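Local coordinates for tyrosine-protein phosphatase non-receptor type 18 (Homo sapiens, PDB 2OC3) that removes phosphate from phosphotyrosine in proteins, acting on autophosphorylated tyrosine kinases, and is represented by its catalytic domain, at residues A104-Q109 with P226-V231; L177-V182 with S190-Q195. One frame throughout, in Å; residues are numbered along the deposited sequence.

Interaction 1 (A104-Q109 with P226-V231)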
# COMPACT_ATOMS: atom_id res chain seq x y z
N ALA A 104 -2.57 -8.94 5.93
CA ALA A 104 -1.45 -8.21 6.47
C ALA A 104 -1.33 -6.79 5.91
O ALA A 104 -0.71 -5.92 6.56
CB ALA A 104 -0.16 -8.98 6.24
N TYR A 105 -1.89 -6.55 4.74
CA TYR A 105 -1.87 -5.23 4.10
C TYR A 105 -3.23 -4.86 3.62
O TYR A 105 -4.00 -5.69 3.12
CB TYR A 105 -0.93 -5.22 2.90
CG TYR A 105 0.40 -5.88 3.17
CD1 TYR A 105 1.41 -5.19 3.83
CD2 TYR A 105 0.61 -7.21 2.84
CE1 TYR A 105 2.60 -5.82 4.14
CE2 TYR A 105 1.81 -7.85 3.13
CZ TYR A 105 2.80 -7.16 3.80
OH TYR A 105 3.98 -7.86 4.11
N ILE A 106 -3.50 -3.56 3.64
CA ILE A 106 -4.61 -2.99 2.87
C ILE A 106 -3.97 -2.07 1.87
O ILE A 106 -3.27 -1.13 2.30
CB ILE A 106 -5.58 -2.17 3.72
CG1 ILE A 106 -6.30 -3.11 4.67
CG2 ILE A 106 -6.59 -1.43 2.76
CD1 ILE A 106 -7.19 -2.47 5.68
N ALA A 107 -4.12 -2.35 0.59
CA ALA A 107 -3.58 -1.55 -0.54
C ALA A 107 -4.74 -0.72 -1.06
O ALA A 107 -5.74 -1.25 -1.50
CB ALA A 107 -3.05 -2.47 -1.63
N THR A 108 -4.63 0.59 -1.00
CA THR A 108 -5.73 1.45 -1.39
C THR A 108 -5.22 2.65 -2.18
O THR A 108 -4.01 2.86 -2.31
CB THR A 108 -6.58 1.83 -0.12
OG1 THR A 108 -7.83 2.49 -0.46
CG2 THR A 108 -5.81 2.76 0.84
N GLN A 109 -6.16 3.41 -2.76
CA GLN A 109 -5.76 4.60 -3.52
C GLN A 109 -5.56 5.81 -2.60
O GLN A 109 -6.02 5.87 -1.46
CB GLN A 109 -6.86 4.92 -4.54
CG GLN A 109 -8.14 5.47 -3.97
CD GLN A 109 -9.22 5.78 -5.00
OE1 GLN A 109 -9.16 5.36 -6.16
NE2 GLN A 109 -10.24 6.48 -4.52
N PRO A 226 -1.94 -8.30 14.76
CA PRO A 226 -2.33 -8.67 13.42
C PRO A 226 -2.93 -7.55 12.57
O PRO A 226 -3.30 -7.83 11.45
CB PRO A 226 -3.42 -9.70 13.68
CG PRO A 226 -4.12 -9.17 14.88
CD PRO A 226 -3.05 -8.53 15.71
N GLU A 227 -3.07 -6.34 13.10
CA GLU A 227 -3.71 -5.26 12.33
C GLU A 227 -2.92 -4.99 11.05
O GLU A 227 -1.70 -5.02 11.05
CB GLU A 227 -3.86 -3.97 13.16
CG GLU A 227 -4.67 -4.15 14.45
CD GLU A 227 -3.84 -4.57 15.67
OE1 GLU A 227 -2.61 -4.79 15.57
OE2 GLU A 227 -4.45 -4.69 16.76
N PRO A 228 -3.63 -4.76 9.95
CA PRO A 228 -2.96 -4.59 8.68
C PRO A 228 -2.24 -3.22 8.59
O PRO A 228 -2.66 -2.26 9.23
CB PRO A 228 -4.11 -4.66 7.68
CG PRO A 228 -5.25 -4.11 8.40
CD PRO A 228 -5.09 -4.66 9.81
N LEU A 229 -1.16 -3.21 7.85
CA LEU A 229 -0.53 -1.97 7.41
C LEU A 229 -1.43 -1.40 6.32
O LEU A 229 -1.89 -2.13 5.46
CB LEU A 229 0.86 -2.21 6.85
CG LEU A 229 1.95 -2.73 7.78
CD1 LEU A 229 3.19 -3.04 7.00
CD2 LEU A 229 2.28 -1.71 8.82
N CYS A 230 -1.62 -0.09 6.32
CA CYS A 230 -2.38 0.60 5.26
C CYS A 230 -1.35 1.23 4.32
O CYS A 230 -0.57 2.08 4.73
CB CYS A 230 -3.26 1.67 5.86
SG CYS A 230 -4.21 2.54 4.56
N VAL A 231 -1.32 0.78 3.07
CA VAL A 231 -0.31 1.19 2.09
C VAL A 231 -1.02 1.82 0.92
O VAL A 231 -1.98 1.25 0.39
CB VAL A 231 0.58 0.02 1.64
CG1 VAL A 231 1.74 0.52 0.77
CG2 VAL A 231 1.13 -0.81 2.87
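Ile106 is held to the 226-231 segment through both its backbone N and its backbone O: the N donates to Leu229 O at 2.8 Å, and the O receives Val231 N at 2.8 Å in an almost straight bond (177°). Thr108 N to Val231 O and Leu229 N to Ala104 O extend this parallel ladder. Ala104 and Tyr105 form a classic beta bulge opposite Ile96. In the tight, buried part, the CG1 branch of Ile106, anti to the carbonyl carbon (chi1 -67°) and extended, carries CD1 alongside Pro228, 3.7 Å from CG; on the same face Thr108 CG2 meets Cys230 SG at 4.1 Å, and Leu122 of helix 116-125 packs on Ile106 and Cys230. On the other face, the Tyr105 ring lies beside Leu229, CE1 4.0 Å from CD1, under helix 238-254, where its OH bonds Asp247. The contact slackens where both segments begin: Ala104 is partly exposed, its CB turned away though its O is bonded, and Pro226, beyond the pairing, is exposed. Such neighbouring parallel strands within a mixed sheet flanked by helices are typical of the protein-tyrosine phosphatase fold; strand 229-232 runs on into the phosphate-binding loop with Cys233, the predicted phosphocysteine nucleophile.

Interaction 2 (L177-V182 with S190-Q195)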
# COMPACT_ATOMS: atom_id res chain seq x y z
N LEU A 177 7.86 11.23 8.84
CA LEU A 177 7.04 10.48 9.81
C LEU A 177 6.17 11.47 10.54
O LEU A 177 6.68 12.33 11.24
CB LEU A 177 7.92 9.75 10.81
CG LEU A 177 7.18 9.01 11.96
CD1 LEU A 177 6.26 7.92 11.49
CD2 LEU A 177 8.16 8.42 12.99
N ARG A 178 4.84 11.35 10.42
CA ARG A 178 3.88 12.12 11.15
C ARG A 178 3.23 11.28 12.24
O ARG A 178 2.81 10.15 12.00
CB ARG A 178 2.81 12.69 10.24
CG ARG A 178 3.34 13.52 9.07
CD ARG A 178 2.28 14.35 8.40
NE ARG A 178 2.86 15.22 7.36
CZ ARG A 178 3.12 14.81 6.12
NH1 ARG A 178 2.79 13.61 5.73
NH2 ARG A 178 3.70 15.62 5.24
N THR A 179 3.13 11.84 13.43
CA THR A 179 2.47 11.22 14.55
C THR A 179 1.14 11.93 14.64
O THR A 179 1.09 13.17 14.86
CB THR A 179 3.29 11.45 15.84
OG1 THR A 179 4.63 10.96 15.64
CG2 THR A 179 2.64 10.75 17.03
N LEU A 180 0.05 11.18 14.47
CA LEU A 180 -1.27 11.73 14.41
C LEU A 180 -2.07 11.24 15.60
O LEU A 180 -1.87 10.11 16.07
CB LEU A 180 -1.99 11.25 13.14
CG LEU A 180 -1.30 11.57 11.83
CD1 LEU A 180 -2.10 11.00 10.61
CD2 LEU A 180 -1.15 13.09 11.68
N LYS A 181 -3.01 12.07 16.04
CA LYS A 181 -4.05 11.69 17.00
C LYS A 181 -5.33 11.70 16.19
O LYS A 181 -5.65 12.73 15.57
CB LYS A 181 -4.17 12.67 18.18
CG LYS A 181 -5.40 12.38 19.06
CD LYS A 181 -5.37 13.09 20.40
CE LYS A 181 -5.29 14.55 20.21
NZ LYS A 181 -5.51 15.29 21.52
N VAL A 182 -6.04 10.58 16.16
CA VAL A 182 -7.29 10.43 15.39
C VAL A 182 -8.40 10.19 16.42
O VAL A 182 -8.32 9.26 17.23
CB VAL A 182 -7.21 9.27 14.42
CG1 VAL A 182 -8.51 9.15 13.68
CG2 VAL A 182 -6.00 9.45 13.50
N SER A 190 -3.56 6.77 18.44
CA SER A 190 -2.37 7.17 17.73
C SER A 190 -2.29 6.41 16.40
O SER A 190 -2.34 5.19 16.35
CB SER A 190 -1.11 6.87 18.53
OG SER A 190 -1.06 7.66 19.70
N VAL A 191 -2.05 7.18 15.34
CA VAL A 191 -1.79 6.62 14.01
C VAL A 191 -0.53 7.29 13.49
O VAL A 191 -0.41 8.52 13.52
CB VAL A 191 -2.95 6.83 13.03
CG1 VAL A 191 -2.59 6.30 11.63
CG2 VAL A 191 -4.22 6.10 13.58
N TYR A 192 0.44 6.47 13.09
CA TYR A 192 1.65 6.96 12.46
C TYR A 192 1.53 6.90 10.97
O TYR A 192 1.06 5.87 10.44
CB TYR A 192 2.84 6.11 12.91
CG TYR A 192 3.18 6.30 14.39
CD1 TYR A 192 4.00 7.34 14.78
CD2 TYR A 192 2.68 5.48 15.37
CE1 TYR A 192 4.32 7.57 16.13
CE2 TYR A 192 2.99 5.69 16.76
CZ TYR A 192 3.83 6.74 17.10
OH TYR A 192 4.15 6.98 18.44
N GLN A 193 1.95 7.97 10.29
CA GLN A 193 1.98 8.01 8.82
C GLN A 193 3.38 8.27 8.33
O GLN A 193 4.02 9.26 8.73
CB GLN A 193 1.07 9.12 8.32
CG GLN A 193 0.96 9.22 6.78
CD GLN A 193 0.94 10.63 6.25
OE1 GLN A 193 1.34 11.56 6.95
NE2 GLN A 193 0.44 10.82 5.03
N LEU A 194 3.86 7.37 7.49
CA LEU A 194 5.13 7.54 6.85
C LEU A 194 4.89 7.94 5.42
O LEU A 194 4.08 7.30 4.77
CB LEU A 194 5.92 6.26 6.90
CG LEU A 194 6.50 5.84 8.25
CD1 LEU A 194 6.62 4.29 8.42
CD2 LEU A 194 7.83 6.51 8.47
N GLN A 195 5.55 8.99 4.95
CA GLN A 195 5.33 9.49 3.60
C GLN A 195 6.65 9.54 2.88
O GLN A 195 7.60 10.13 3.35
CB GLN A 195 4.69 10.89 3.60
CG GLN A 195 4.30 11.30 2.15
CD GLN A 195 3.78 12.71 2.01
OE1 GLN A 195 3.66 13.45 2.99
NE2 GLN A 195 3.48 13.09 0.76
O HOH W 1 3.52 16.27 2.56
O HOH W 2 -0.75 10.16 18.83
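A beta hairpin of strands 175-184 and 187-196, part of the mixed central sheet, brings Arg178 against Gln193 and Gln195. The backbones form two hydrogen-bonded antiparallel pairs, Arg178 with Gln193 and Leu180 with Val191; in the first, Arg178 N reaches Gln193 O at 2.8 Å.

On the face of Arg178, its side chain runs alongside that of Gln193, extended from CG to NE, and presents the edge of the guanidinium to two amide oxygens. NH1 donates to Gln193 OE1 at 2.8 Å and to Gln195 OE1 at 2.9 Å, while NH2 gives a second, more bent bond (141°) to Gln195 OE1 at 3.1 Å. Both oxygens lie close to the guanidinium plane, although the amides are turned more than 40° from it. CG of Gln193 is anti to the backbone N, and the chain then bends at chi2 (-140°), which brings OE1 to NH1. A water donates to Gln195 OE1 as well, Glu168 forms a salt bridge with NE, and Trp149 makes a cation-pi contact.

The other face is mixed: Leu177 CD1 meets Leu194 CD2 at 3.7 Å, and the Tyr192 ring lies beside Thr179, CE1 3.4 Å from OG1. Leu221 of helix 209-222 touches Leu177 and Tyr192.

A leucine in place of Arg178 would probably leave both glutamine oxygens without these donors and Glu168 without its charged mate. The buried guanidinium thus satisfies the oxygens of two neutral amides, whose NE2 groups bond Tyr148 OH and Cys135 O, while its positive charge is probably balanced chiefly by Glu168.

Strand 103-108 comes first along the chain and supplies the opening half of interaction 1. The chain then passes through helix 116-125 and strand 130-133 before building the hairpin of interaction 2, which closes locally, with seven residues between 177-182 and 190-195. Helix 209-222 follows, and 226-231 returns to pair with 104-109 across 116 intervening residues. The short closure therefore lies wholly within the long one, and the two do not cross. Both belong to the same mixed sheet, where strand 130-133 sits between 229-232 and 187-196 and bridges them; the contact centres are 15 Å apart, and their nearest atoms about 7 Å.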